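Local coordinates for protein aeromonas extracellular serine protease (Aeromonas sobria, PDB 3WQB) that cleaves peptide bonds after paired basic residues, one of them lysine, as a calcium-binding subtilisin-type serine protease secreted as a probable virulence factor, at residues K133-L141 / P340-L348; S168-G179 / Q203-K214. The protein carries 1 engineered substitution. All blocks are in the same frame, centred on the assembly; numbering follows the deposited sequence.

Contact 1: K133-L141 / P340-L348; sequences KGIAPRAQL and PSTSGAMAL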
ATOM      1  N   LYS A 133      20.083  -1.487 -14.907  1.00 11.29           N
ATOM      2  CA  LYS A 133      19.964  -2.912 -14.630  1.00 11.26           C
ATOM      3  C   LYS A 133      18.822  -3.106 -13.643  1.00 11.12           C
ATOM      4  O   LYS A 133      18.813  -2.502 -12.576  1.00 11.67           O
ATOM      5  CB  LYS A 133      21.270  -3.452 -14.038  1.00 11.55           C
ATOM      6  CG  LYS A 133      21.342  -4.982 -13.957  1.00 11.58           C
ATOM      7  CD  LYS A 133      22.596  -5.437 -13.207  1.00 12.98           C
ATOM      8  CE  LYS A 133      22.792  -6.941 -13.312  1.00 12.38           C
ATOM      9  NZ  LYS A 133      23.908  -7.437 -12.435  1.00 12.39           N
ATOM     10  N   GLY A 134      17.859  -3.951 -13.990  1.00 10.53           N
ATOM     11  CA  GLY A 134      16.789  -4.260 -13.046  1.00 10.70           C
ATOM     12  C   GLY A 134      17.297  -4.960 -11.797  1.00 10.57           C
ATOM     13  O   GLY A 134      18.373  -5.579 -11.798  1.00 11.46           O
ATOM     14  N   ILE A 135      16.523  -4.864 -10.720  1.00 10.31           N
ATOM     15  CA  ILE A 135      16.789  -5.662  -9.530  1.00 10.23           C
ATOM     16  C   ILE A 135      16.751  -7.153  -9.885  1.00 10.33           C
ATOM     17  O   ILE A 135      17.595  -7.932  -9.431  1.00 10.58           O
ATOM     18  CB  ILE A 135      15.737  -5.354  -8.465  1.00  9.40           C
ATOM     19  CG1 ILE A 135      15.957  -3.961  -7.897  1.00  9.04           C
ATOM     20  CG2 ILE A 135      15.749  -6.378  -7.330  1.00 10.54           C
ATOM     21  CD1 ILE A 135      14.735  -3.436  -7.152  1.00 10.49           C
ATOM     22  N   ALA A 136      15.766  -7.522 -10.707  1.00 10.45           N
ATOM     23  CA  ALA A 136      15.523  -8.893 -11.135  1.00 10.81           C
ATOM     24  C   ALA A 136      15.448  -8.856 -12.667  1.00 10.90           C
ATOM     25  O   ALA A 136      14.362  -8.979 -13.256  1.00 10.99           O
ATOM     26  CB  ALA A 136      14.227  -9.411 -10.525  1.00 11.30           C
ATOM     27  N   PRO A 137      16.614  -8.692 -13.326  1.00 10.83           N
ATOM     28  CA  PRO A 137      16.631  -8.387 -14.756  1.00 11.73           C
ATOM     29  C   PRO A 137      16.276  -9.558 -15.666  1.00 12.15           C
ATOM     30  O   PRO A 137      16.247  -9.400 -16.892  1.00 12.70           O
ATOM     31  CB  PRO A 137      18.067  -7.914 -14.996  1.00 12.29           C
ATOM     32  CG  PRO A 137      18.863  -8.631 -13.976  1.00 12.30           C
ATOM     33  CD  PRO A 137      17.974  -8.745 -12.758  1.00 10.86           C
ATOM     34  N   ARG A 138      15.987 -10.714 -15.086  1.00 12.56           N
ATOM     35  CA  ARG A 138      15.488 -11.835 -15.881  1.00 13.27           C
ATOM     36  C   ARG A 138      14.012 -12.146 -15.613  1.00 13.13           C
ATOM     37  O   ARG A 138      13.452 -13.092 -16.187  1.00 14.09           O
ATOM     38  CB  ARG A 138      16.377 -13.073 -15.712  1.00 13.94           C
ATOM     39  CG  ARG A 138      17.808 -12.884 -16.223  1.00 15.13           C
ATOM     40  CD  ARG A 138      18.599 -14.187 -16.195  1.00 19.13           C
ATOM     41  NE  ARG A 138      18.005 -15.179 -17.084  1.00 22.17           N
ATOM     42  CZ  ARG A 138      18.179 -16.496 -16.992  1.00 23.77           C
ATOM     43  NH1 ARG A 138      18.937 -17.025 -16.040  1.00 24.84           N
ATOM     44  NH2 ARG A 138      17.572 -17.289 -17.858  1.00 25.53           N
ATOM     45  N   ALA A 139      13.378 -11.352 -14.751  1.00 12.76           N
ATOM     46  CA  ALA A 139      11.941 -11.496 -14.522  1.00 13.14           C
ATOM     47  C   ALA A 139      11.164 -11.042 -15.763  1.00 13.61           C
ATOM     48  O   ALA A 139      11.683 -10.271 -16.584  1.00 15.39           O
ATOM     49  CB  ALA A 139      11.517 -10.715 -13.284  1.00 13.08           C
ATOM     50  N   GLN A 140       9.925 -11.514 -15.891  1.00 13.07           N
ATOM     51  CA  GLN A 140       9.079 -11.184 -17.046  1.00 13.16           C
ATOM     52  C   GLN A 140       7.910 -10.314 -16.622  1.00 12.99           C
ATOM     53  O   GLN A 140       7.268 -10.590 -15.616  1.00 13.08           O
ATOM     54  CB  GLN A 140       8.572 -12.452 -17.733  1.00 14.43           C
ATOM     55  CG  GLN A 140       9.673 -13.295 -18.365  1.00 17.26           C
ATOM     56  CD  GLN A 140       9.792 -13.088 -19.860  1.00 22.23           C
ATOM     57  OE1 GLN A 140      10.521 -12.212 -20.322  1.00 24.79           O
ATOM     58  NE2 GLN A 140       9.084 -13.912 -20.627  1.00 25.22           N
ATOM     59  N   LEU A 141       7.632  -9.281 -17.410  1.00 12.60           N
ATOM     60  CA  LEU A 141       6.629  -8.270 -17.056  1.00 12.36           C
ATOM     61  C   LEU A 141       5.367  -8.322 -17.897  1.00 11.90           C
ATOM     62  O   LEU A 141       5.412  -8.615 -19.106  1.00 12.25           O
ATOM     63  CB  LEU A 141       7.210  -6.869 -17.240  1.00 13.07           C
ATOM     64  CG  LEU A 141       8.448  -6.482 -16.450  1.00 14.31           C
ATOM     65  CD1 LEU A 141       9.089  -5.259 -17.100  1.00 16.68           C
ATOM     66  CD2 LEU A 141       8.053  -6.221 -15.007  1.00 17.33           C
ATOM     67  N   PRO A 340       8.199  -1.650  -6.196  1.00  8.70           N
ATOM     68  CA  PRO A 340       8.953  -2.481  -7.153  1.00  8.80           C
ATOM     69  C   PRO A 340      10.315  -2.922  -6.621  1.00  9.22           C
ATOM     70  O   PRO A 340      10.824  -3.948  -7.049  1.00  9.48           O
ATOM     71  CB  PRO A 340       9.105  -1.570  -8.384  1.00  8.76           C
ATOM     72  CG  PRO A 340       8.925  -0.175  -7.857  1.00  8.67           C
ATOM     73  CD  PRO A 340       7.867  -0.340  -6.782  1.00  8.71           C
ATOM     74  N   SER A 341      10.899  -2.157  -5.704  1.00  8.77           N
ATOM     75  CA  SER A 341      12.113  -2.629  -5.028  1.00  9.04           C
ATOM     76  C   SER A 341      11.862  -3.957  -4.313  1.00  9.48           C
ATOM     77  O   SER A 341      12.683  -4.865  -4.372  1.00  9.63           O
ATOM     78  CB  SER A 341      12.647  -1.568  -4.072  1.00  9.39           C
ATOM     79  OG  SER A 341      13.087  -0.429  -4.792  1.00 10.07           O
ATOM     80  N   THR A 342      10.707  -4.053  -3.668  1.00  9.60           N
ATOM     81  CA  THR A 342      10.288  -5.263  -2.980  1.00  9.69           C
ATOM     82  C   THR A 342       9.853  -6.355  -3.962  1.00  9.69           C
ATOM     83  O   THR A 342      10.194  -7.520  -3.769  1.00  9.85           O
ATOM     84  CB  THR A 342       9.177  -4.930  -1.967  1.00  9.65           C
ATOM     85  OG1 THR A 342       9.656  -3.909  -1.081  1.00  9.68           O
ATOM     86  CG2 THR A 342       8.766  -6.148  -1.158  1.00 10.69           C
ATOM     87  N   SER A 343       9.126  -5.976  -5.018  1.00  8.96           N
ATOM     88  CA  SER A 343       8.742  -6.922  -6.079  1.00  9.17           C
ATOM     89  C   SER A 343       9.975  -7.576  -6.687  1.00  9.22           C
ATOM     90  O   SER A 343      10.006  -8.786  -6.893  1.00  9.60           O
ATOM     91  CB  SER A 343       7.922  -6.214  -7.166  1.00  8.92           C
ATOM     92  OG  SER A 343       6.668  -5.805  -6.641  1.00  9.13           O
ATOM     93  N   GLY A 344      10.989  -6.770  -6.981  1.00  9.90           N
ATOM     94  CA  GLY A 344      12.252  -7.272  -7.501  1.00  9.96           C
ATOM     95  C   GLY A 344      12.953  -8.196  -6.520  1.00  9.88           C
ATOM     96  O   GLY A 344      13.411  -9.275  -6.903  1.00 10.39           O
ATOM     97  N   ALA A 345      13.000  -7.807  -5.246  1.00 10.34           N
ATOM     98  CA  ALA A 345      13.611  -8.638  -4.202  1.00 10.62           C
ATOM     99  C   ALA A 345      12.899  -9.991  -4.106  1.00 10.52           C
ATOM    100  O   ALA A 345      13.536 -11.047  -4.029  1.00 10.90           O
ATOM    101  CB  ALA A 345      13.577  -7.921  -2.858  1.00 11.30           C
ATOM    102  N   MET A 346      11.570  -9.940  -4.104  1.00 10.54           N
ATOM    103  CA  MET A 346      10.746 -11.131  -4.104  1.00 11.03           C
ATOM    104  C   MET A 346      11.056 -12.017  -5.312  1.00 10.92           C
ATOM    105  O   MET A 346      11.198 -13.234  -5.178  1.00 11.10           O
ATOM    106  CB  MET A 346       9.273 -10.730  -4.100  1.00 11.76           C
ATOM    107  CG  MET A 346       8.313 -11.865  -3.819  1.00 13.47           C
ATOM    108  SD  MET A 346       8.445 -12.517  -2.135  1.00 13.23           S
ATOM    109  CE  MET A 346       7.680 -11.258  -1.120  1.00 13.77           C
ATOM    110  N   ALA A 347      11.168 -11.407  -6.497  1.00 10.47           N
ATOM    111  CA  ALA A 347      11.463 -12.170  -7.706  1.00 11.10           C
ATOM    112  C   ALA A 347      12.834 -12.844  -7.609  1.00 10.82           C
ATOM    113  O   ALA A 347      13.008 -13.984  -8.054  1.00 11.68           O
ATOM    114  CB  ALA A 347      11.389 -11.288  -8.932  1.00 11.19           C
ATOM    115  N   LEU A 348      13.801 -12.173  -7.004  1.00 10.93           N
ATOM    116  CA  LEU A 348      15.117 -12.779  -6.797  1.00 10.80           C
ATOM    117  C   LEU A 348      14.993 -14.034  -5.929  1.00 10.70           C
ATOM    118  O   LEU A 348      15.486 -15.112  -6.281  1.00 11.20           O
ATOM    119  CB  LEU A 348      16.102 -11.784  -6.168  1.00 11.17           C
ATOM    120  CG  LEU A 348      16.509 -10.608  -7.062  1.00 10.63           C
ATOM    121  CD1 LEU A 348      17.500  -9.700  -6.353  1.00 11.21           C
ATOM    122  CD2 LEU A 348      17.099 -11.104  -8.373  1.00 11.75           C
TER

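Contact 2: S168-G179 / Q203-K214; sequences SRDNRVFNQSYG and QTLKAQGAAYIK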
ATOM      1  N   SER A 168      -3.505 -12.900 -16.403  1.00 12.38           N
ATOM      2  CA  SER A 168      -2.755 -12.489 -15.206  1.00 12.18           C
ATOM      3  C   SER A 168      -2.641 -13.534 -14.102  1.00 12.09           C
ATOM      4  O   SER A 168      -1.877 -13.326 -13.150  1.00 12.36           O
ATOM      5  CB  SER A 168      -3.285 -11.168 -14.637  1.00 11.87           C
ATOM      6  OG  SER A 168      -4.535 -11.354 -13.988  1.00 12.50           O
ATOM      7  N   ARG A 169      -3.344 -14.665 -14.244  1.00 12.16           N
ATOM      8  CA  ARG A 169      -3.416 -15.655 -13.167  1.00 13.52           C
ATOM      9  C   ARG A 169      -2.057 -16.257 -12.820  1.00 13.60           C
ATOM     10  O   ARG A 169      -1.812 -16.596 -11.668  1.00 14.84           O
ATOM     11  CB  ARG A 169      -4.453 -16.756 -13.463  1.00 14.17           C
ATOM     12  CG  ARG A 169      -4.159 -17.629 -14.672  1.00 17.10           C
ATOM     13  CD  ARG A 169      -5.251 -18.681 -14.900  1.00 21.63           C
ATOM     14  NE  ARG A 169      -6.524 -18.076 -15.296  1.00 25.05           N
ATOM     15  CZ  ARG A 169      -7.583 -17.931 -14.503  1.00 24.84           C
ATOM     16  NH1 ARG A 169      -7.558 -18.376 -13.248  1.00 26.80           N
ATOM     17  NH2 ARG A 169      -8.678 -17.353 -14.970  1.00 23.55           N
ATOM     18  N   ASP A 170      -1.173 -16.364 -13.811  1.00 13.23           N
ATOM     19  CA  ASP A 170       0.110 -17.038 -13.627  1.00 13.54           C
ATOM     20  C   ASP A 170       1.271 -16.111 -13.312  1.00 13.22           C
ATOM     21  O   ASP A 170       2.429 -16.472 -13.485  1.00 14.51           O
ATOM     22  CB  ASP A 170       0.440 -17.921 -14.833  1.00 14.03           C
ATOM     23  CG  ASP A 170       0.578 -17.130 -16.120  1.00 16.08           C
ATOM     24  OD1 ASP A 170       0.077 -15.978 -16.197  1.00 17.56           O
ATOM     25  OD2 ASP A 170       1.183 -17.686 -17.069  1.00 21.44           O
ATOM     26  N   ASN A 171       0.962 -14.911 -12.839  1.00 12.49           N
ATOM     27  CA  ASN A 171       1.991 -14.091 -12.211  1.00 11.59           C
ATOM     28  C   ASN A 171       2.256 -14.566 -10.800  1.00 11.17           C
ATOM     29  O   ASN A 171       1.332 -14.986 -10.097  1.00 12.38           O
ATOM     30  CB  ASN A 171       1.590 -12.624 -12.195  1.00 11.36           C
ATOM     31  CG  ASN A 171       1.612 -12.026 -13.563  1.00 11.01           C
ATOM     32  OD1 ASN A 171       2.678 -11.865 -14.159  1.00 12.34           O
ATOM     33  ND2 ASN A 171       0.433 -11.720 -14.096  1.00 12.11           N
ATOM     34  N   ARG A 172       3.520 -14.511 -10.399  1.00 10.14           N
ATOM     35  CA  ARG A 172       3.892 -14.785  -9.016  1.00 10.05           C
ATOM     36  C   ARG A 172       4.122 -13.520  -8.181  1.00  9.77           C
ATOM     37  O   ARG A 172       4.286 -13.622  -6.969  1.00 10.38           O
ATOM     38  CB  ARG A 172       5.112 -15.694  -8.923  1.00 10.00           C
ATOM     39  CG  ARG A 172       4.803 -17.154  -9.249  1.00 11.46           C
ATOM     40  CD  ARG A 172       5.791 -18.106  -8.582  1.00 12.62           C
ATOM     41  NE  ARG A 172       5.530 -18.186  -7.150  1.00 12.59           N
ATOM     42  CZ  ARG A 172       6.394 -18.612  -6.230  1.00 12.06           C
ATOM     43  NH1 ARG A 172       7.618 -19.021  -6.565  1.00 13.30           N
ATOM     44  NH2 ARG A 172       6.025 -18.610  -4.948  1.00 13.85           N
ATOM     45  N   VAL A 173       4.137 -12.339  -8.808  1.00  9.93           N
ATOM     46  CA  VAL A 173       4.239 -11.076  -8.073  1.00  9.80           C
ATOM     47  C   VAL A 173       3.254 -10.101  -8.700  1.00  9.29           C
ATOM     48  O   VAL A 173       3.211  -9.949  -9.921  1.00  9.82           O
ATOM     49  CB  VAL A 173       5.677 -10.489  -8.106  1.00  9.73           C
ATOM     50  CG1 VAL A 173       5.746  -9.234  -7.268  1.00 10.20           C
ATOM     51  CG2 VAL A 173       6.698 -11.505  -7.597  1.00 10.99           C
ATOM     52  N   PHE A 174       2.457  -9.446  -7.861  1.00  9.10           N
ATOM     53  CA  PHE A 174       1.578  -8.357  -8.315  1.00  8.53           C
ATOM     54  C   PHE A 174       2.035  -7.069  -7.681  1.00  8.47           C
ATOM     55  O   PHE A 174       1.916  -6.890  -6.468  1.00  8.98           O
ATOM     56  CB  PHE A 174       0.115  -8.642  -7.970  1.00  9.06           C
ATOM     57  CG  PHE A 174      -0.463  -9.784  -8.749  1.00  9.20           C
ATOM     58  CD1 PHE A 174      -0.382 -11.087  -8.273  1.00  9.37           C
ATOM     59  CD2 PHE A 174      -1.073  -9.556  -9.982  1.00 10.52           C
ATOM     60  CE1 PHE A 174      -0.907 -12.153  -9.021  1.00 10.51           C
ATOM     61  CE2 PHE A 174      -1.592 -10.605 -10.731  1.00 10.26           C
ATOM     62  CZ  PHE A 174      -1.512 -11.909 -10.249  1.00 10.33           C
ATOM     63  N   ASN A 175       2.597  -6.197  -8.510  1.00  8.46           N
ATOM     64  CA  ASN A 175       3.108  -4.918  -8.046  1.00  8.30           C
ATOM     65  C   ASN A 175       2.035  -3.841  -8.060  1.00  8.76           C
ATOM     66  O   ASN A 175       1.483  -3.539  -9.114  1.00  8.79           O
ATOM     67  CB  ASN A 175       4.290  -4.491  -8.919  1.00  8.67           C
ATOM     68  CG  ASN A 175       4.977  -3.260  -8.386  1.00  8.31           C
ATOM     69  OD1 ASN A 175       6.004  -3.366  -7.715  1.00  9.03           O
ATOM     70  ND2 ASN A 175       4.410  -2.085  -8.664  1.00 10.28           N
ATOM     71  N   GLN A 176       1.730  -3.292  -6.884  1.00  8.12           N
ATOM     72  CA  GLN A 176       0.691  -2.268  -6.740  1.00  7.90           C
ATOM     73  C   GLN A 176       1.268  -0.985  -6.143  1.00  8.23           C
ATOM     74  O   GLN A 176       1.195  -0.747  -4.923  1.00  8.48           O
ATOM     75  CB  GLN A 176      -0.444  -2.766  -5.864  1.00  8.06           C
ATOM     76  CG  GLN A 176      -1.052  -4.059  -6.331  1.00  8.07           C
ATOM     77  CD  GLN A 176      -1.905  -4.633  -5.247  1.00  7.96           C
ATOM     78  OE1 GLN A 176      -3.123  -4.398  -5.197  1.00  9.18           O
ATOM     79  NE2 GLN A 176      -1.257  -5.312  -4.299  1.00  9.35           N
ATOM     80  N   SER A 177       1.861  -0.172  -7.015  1.00  8.07           N
ATOM     81  CA  SER A 177       2.480   1.093  -6.619  1.00  8.42           C
ATOM     82  C   SER A 177       1.433   2.200  -6.507  1.00  8.76           C
ATOM     83  O   SER A 177       1.604   3.299  -7.064  1.00  9.22           O
ATOM     84  CB  SER A 177       3.558   1.477  -7.628  1.00  8.72           C
ATOM     85  OG  SER A 177       4.707   0.661  -7.473  1.00  8.93           O
ATOM     86  N   TYR A 178       0.346   1.905  -5.796  1.00  8.81           N
ATOM     87  CA  TYR A 178      -0.789   2.817  -5.694  1.00  8.97           C
ATOM     88  C   TYR A 178      -1.500   2.674  -4.355  1.00  9.19           C
ATOM     89  O   TYR A 178      -1.233   1.744  -3.599  1.00  9.40           O
ATOM     90  CB  TYR A 178      -1.771   2.616  -6.868  1.00  9.22           C
ATOM     91  CG  TYR A 178      -2.330   1.216  -6.999  1.00  9.97           C
ATOM     92  CD1 TYR A 178      -3.339   0.752  -6.139  1.00  9.10           C
ATOM     93  CD2 TYR A 178      -1.882   0.366  -8.010  1.00 10.03           C
ATOM     94  CE1 TYR A 178      -3.863  -0.535  -6.264  1.00 11.45           C
ATOM     95  CE2 TYR A 178      -2.400  -0.918  -8.148  1.00 11.14           C
ATOM     96  CZ  TYR A 178      -3.389  -1.360  -7.273  1.00 11.54           C
ATOM     97  OH  TYR A 178      -3.903  -2.626  -7.401  1.00 13.58           O
ATOM     98  N   GLY A 179      -2.386   3.626  -4.062  1.00  9.36           N
ATOM     99  CA  GLY A 179      -3.150   3.581  -2.834  1.00  9.87           C
ATOM    100  C   GLY A 179      -4.214   4.654  -2.823  1.00 10.58           C
ATOM    101  O   GLY A 179      -4.306   5.474  -3.750  1.00 10.47           O
ATOM    102  N   GLN A 203      -4.945 -16.513  -4.855  1.00 10.55           N
ATOM    103  CA  GLN A 203      -3.703 -16.349  -5.584  1.00 11.07           C
ATOM    104  C   GLN A 203      -2.468 -16.502  -4.704  1.00 10.77           C
ATOM    105  O   GLN A 203      -1.433 -16.982  -5.157  1.00 11.44           O
ATOM    106  CB  GLN A 203      -3.695 -14.994  -6.283  1.00 10.92           C
ATOM    107  CG  GLN A 203      -4.556 -14.975  -7.556  1.00 11.27           C
ATOM    108  CD  GLN A 203      -3.905 -15.752  -8.685  1.00 12.02           C
ATOM    109  OE1 GLN A 203      -4.225 -16.919  -8.919  1.00 16.17           O
ATOM    110  NE2 GLN A 203      -2.960 -15.121  -9.362  1.00 14.75           N
ATOM    111  N   THR A 204      -2.573 -16.078  -3.449  1.00 10.75           N
ATOM    112  CA  THR A 204      -1.450 -16.187  -2.520  1.00 10.78           C
ATOM    113  C   THR A 204      -1.233 -17.638  -2.076  1.00 11.60           C
ATOM    114  O   THR A 204      -0.094 -18.117  -2.046  1.00 11.99           O
ATOM    115  CB  THR A 204      -1.648 -15.290  -1.281  1.00 10.49           C
ATOM    116  OG1 THR A 204      -1.724 -13.915  -1.681  1.00 10.89           O
ATOM    117  CG2 THR A 204      -0.489 -15.456  -0.295  1.00  9.61           C
ATOM    118  N   LEU A 205      -2.322 -18.322  -1.733  1.00 12.25           N
ATOM    119  CA  LEU A 205      -2.216 -19.640  -1.078  1.00 13.24           C
ATOM    120  C   LEU A 205      -2.105 -20.862  -1.990  1.00 14.58           C
ATOM    121  O   LEU A 205      -1.996 -21.976  -1.501  1.00 17.12           O
ATOM    122  CB  LEU A 205      -3.343 -19.817  -0.053  1.00 13.49           C
ATOM    123  CG  LEU A 205      -3.294 -18.812   1.110  1.00 13.41           C
ATOM    124  CD1 LEU A 205      -4.438 -19.057   2.075  1.00 15.52           C
ATOM    125  CD2 LEU A 205      -1.944 -18.800   1.855  1.00 14.01           C
ATOM    126  N   LYS A 206      -2.065 -20.664  -3.296  1.00 14.67           N
ATOM    127  CA  LYS A 206      -1.981 -21.809  -4.207  1.00 14.76           C
ATOM    128  C   LYS A 206      -0.537 -22.261  -4.394  1.00 14.78           C
ATOM    129  O   LYS A 206       0.396 -21.614  -3.928  1.00 15.31           O
ATOM    130  CB  LYS A 206      -2.576 -21.434  -5.555  1.00 15.05           C
ATOM    131  CG  LYS A 206      -1.853 -20.266  -6.188  1.00 14.84           C
ATOM    132  CD  LYS A 206      -2.440 -19.896  -7.508  1.00 16.32           C
ATOM    133  CE  LYS A 206      -1.506 -18.932  -8.183  1.00 15.73           C
ATOM    134  NZ  LYS A 206      -1.895 -18.628  -9.584  1.00 17.27           N
ATOM    135  N   ALA A 207      -0.356 -23.377  -5.098  1.00 15.27           N
ATOM    136  CA  ALA A 207       0.970 -23.767  -5.561  1.00 16.53           C
ATOM    137  C   ALA A 207       1.530 -22.668  -6.467  1.00 17.17           C
ATOM    138  O   ALA A 207       0.786 -22.067  -7.252  1.00 18.18           O
ATOM    139  CB  ALA A 207       0.902 -25.089  -6.311  1.00 16.82           C
ATOM    140  N   GLN A 208       2.833 -22.416  -6.360  1.00 18.46           N
ATOM    141  CA  GLN A 208       3.478 -21.296  -7.056  1.00 18.95           C
ATOM    142  C   GLN A 208       2.740 -20.005  -6.687  1.00 17.47           C
ATOM    143  O   GLN A 208       2.326 -19.233  -7.559  1.00 18.67           O
ATOM    144  CB  GLN A 208       3.495 -21.504  -8.583  1.00 19.99           C
ATOM    145  CG  GLN A 208       4.623 -22.389  -9.131  1.00 23.51           C
ATOM    146  CD  GLN A 208       4.806 -23.683  -8.360  1.00 27.10           C
ATOM    147  OE1 GLN A 208       5.676 -23.781  -7.493  1.00 29.29           O
ATOM    148  NE2 GLN A 208       3.971 -24.677  -8.657  1.00 29.06           N
ATOM    149  N   GLY A 209       2.574 -19.792  -5.379  1.00 15.97           N
ATOM    150  CA  GLY A 209       1.761 -18.692  -4.867  1.00 13.81           C
ATOM    151  C   GLY A 209       2.259 -17.321  -5.279  1.00 12.46           C
ATOM    152  O   GLY A 209       3.452 -17.110  -5.489  1.00 12.29           O
ATOM    153  N   ALA A 210       1.319 -16.392  -5.388  1.00 10.98           N
ATOM    154  CA  ALA A 210       1.639 -15.021  -5.790  1.00 10.50           C
ATOM    155  C   ALA A 210       1.734 -14.073  -4.606  1.00 10.37           C
ATOM    156  O   ALA A 210       0.898 -14.095  -3.705  1.00 10.81           O
ATOM    157  CB  ALA A 210       0.611 -14.524  -6.779  1.00 10.95           C
ATOM    158  N   ALA A 211       2.773 -13.256  -4.633  1.00 10.24           N
ATOM    159  CA  ALA A 211       2.982 -12.210  -3.642  1.00  9.85           C
ATOM    160  C   ALA A 211       2.446 -10.868  -4.125  1.00  9.44           C
ATOM    161  O   ALA A 211       2.918 -10.333  -5.136  1.00  9.98           O
ATOM    162  CB  ALA A 211       4.459 -12.089  -3.339  1.00 10.32           C
ATOM    163  N   TYR A 212       1.430 -10.363  -3.432  1.00  9.11           N
ATOM    164  CA  TYR A 212       0.929  -9.002  -3.655  1.00  8.57           C
ATOM    165  C   TYR A 212       1.778  -8.024  -2.861  1.00  8.99           C
ATOM    166  O   TYR A 212       1.957  -8.212  -1.659  1.00  9.17           O
ATOM    167  CB  TYR A 212      -0.554  -8.902  -3.248  1.00  8.59           C
ATOM    168  CG  TYR A 212      -1.438  -9.695  -4.170  1.00  8.89           C
ATOM    169  CD1 TYR A 212      -1.635 -11.069  -3.974  1.00  9.16           C
ATOM    170  CD2 TYR A 212      -2.063  -9.084  -5.255  1.00  9.93           C
ATOM    171  CE1 TYR A 212      -2.426 -11.811  -4.846  1.00 10.61           C
ATOM    172  CE2 TYR A 212      -2.850  -9.814  -6.136  1.00  9.60           C
ATOM    173  CZ  TYR A 212      -3.031 -11.181  -5.923  1.00 10.34           C
ATOM    174  OH  TYR A 212      -3.821 -11.911  -6.774  1.00 12.01           O
ATOM    175  N   ILE A 213       2.317  -7.014  -3.549  1.00  8.64           N
ATOM    176  CA  ILE A 213       3.165  -5.983  -2.945  1.00  8.69           C
ATOM    177  C   ILE A 213       2.455  -4.649  -3.098  1.00  8.41           C
ATOM    178  O   ILE A 213       1.882  -4.371  -4.162  1.00  8.72           O
ATOM    179  CB  ILE A 213       4.556  -5.929  -3.633  1.00  8.64           C
ATOM    180  CG1 ILE A 213       5.086  -7.349  -3.944  1.00  9.80           C
ATOM    181  CG2 ILE A 213       5.529  -5.086  -2.820  1.00  9.93           C
ATOM    182  CD1 ILE A 213       5.368  -8.229  -2.730  1.00 11.09           C
ATOM    183  N   LYS A 214       2.484  -3.827  -2.050  1.00  8.31           N
ATOM    184  CA  LYS A 214       1.585  -2.696  -1.957  1.00  8.66           C
ATOM    185  C   LYS A 214       2.253  -1.460  -1.352  1.00  8.39           C
ATOM    186  O   LYS A 214       2.858  -1.536  -0.280  1.00  8.24           O
ATOM    187  CB  LYS A 214       0.374  -3.110  -1.112  1.00  8.72           C
ATOM    188  CG  LYS A 214      -0.707  -2.050  -0.930  1.00  9.53           C
ATOM    189  CD  LYS A 214      -1.352  -1.652  -2.260  1.00 10.39           C
ATOM    190  CE  LYS A 214      -2.651  -0.911  -2.039  1.00 10.50           C
ATOM    191  NZ  LYS A 214      -2.430   0.419  -1.384  1.00 11.33           N
TER
HETATM  192  O   HOH W   1       0.853 -17.663  -9.985  1.00 22.64           O

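Contact 1: K133-L141 / P340-L348
I135 meets the helix at G344, and its two branches divide the work. CG2, anti to the backbone N, presses on the glycine backbone at 3.4 Å from G344 C. The other branch, leading through CG1 to CD1, reaches back one turn, where CD1 lies 3.5 Å from S341 CA. G344, with no side chain, leaves its backbone open to CG2, and the CA atoms of A136 and G344 come within 5.2 Å. One turn on, L348 reaches the same loop with both methyls: its CD1 touches I135 CG2 at 3.9 Å, while CD2 lies 3.4 Å from I135 O. That carbonyl accepts a hydrogen bond from H63. Alongside, the methyls of A136 and A347 meet at 3.8 Å between their CB atoms, and A139 CB adds a looser touch on A347. Both loop methyls point toward the helix from the type I turn A136 to A139, closed by A139 N to A136 O. S341 OG bonds T282 and S337 O. Backbone bonds join I135 and A136 to I122 and I123 of helix 115-124, and G134 to A125 just past its end. The contact is a loop packed at a glycine on the central helix 335-352 of the subtilisin fold, which carries the engineered A336 at the predicted charge-relay position.

Contact 2: S168-G179 / Q203-K214
R172 grips a single backbone oxygen, G209 O, side-on with two nitrogens, NE at 2.9 Å and NH2 at 3.0 Å. The oxygen lies close to the guanidinium plane, and the bend at chi3 (73°) turns the head back to it. R169 O is likewise held twice, from opposite faces of its carbonyl plane: Q203 NE2 arrives almost straight (170° at the hydrogen), K206 NZ from the other side. K206 NZ also bonds Q203 OE1, which fixes the rotation of that amide. At the far end K214 NZ meets Y178 O at 2.8 Å on a lone pair; N250 gives the ammonium a second partner.

Between these ends strands 173-176 and 211-214 run parallel, joined by A211 N to R172 O, F174 N to A211 O and I213 N to F174 O. I213 O accepts both Q176 N and, from above its carbonyl plane, Q176 NE2, which also bonds N255. The F174 and Y212 rings lie nearly parallel (9°) but slid apart, centroids 4.6 Å apart, while A210 CB lies at the edge of the F174 ring, 3.6 Å from CE1. On the other face V173 CG1 touches I213 CG1. Strands 173-179 and 211-215 form the parallel pair of a beta-alpha-beta unit whose crossover is helix 191-205. Strands 73-77 and 255-261 flank the pair, helix 335-352 covers the N175 and I213 face, and Y178 and G179 pair antiparallel with a strand of another chain.

How the contacts relate
The two contacts lie about 13 Å apart, centre to centre, in the subtilase domain, and meet through helix 335-352. Along the chain, contact 2 is nested inside the long loop closed by contact 1: 133-141 comes first, then 168-179 and 203-214, and finally 340-348. Both reach the same parallel sheet, where strand 73-77 separates 140-144 from 173-179. S343 of the helix probably hydrogen-bonds N175, its OG 2.7 Å from N175 OD1, and P340 packs on N175 and S177. One helix thus faces the loop of contact 1 and the strands of contact 2, tying sequence-distant parts into a scaffold beside the predicted charge-relay residues D78 and H115.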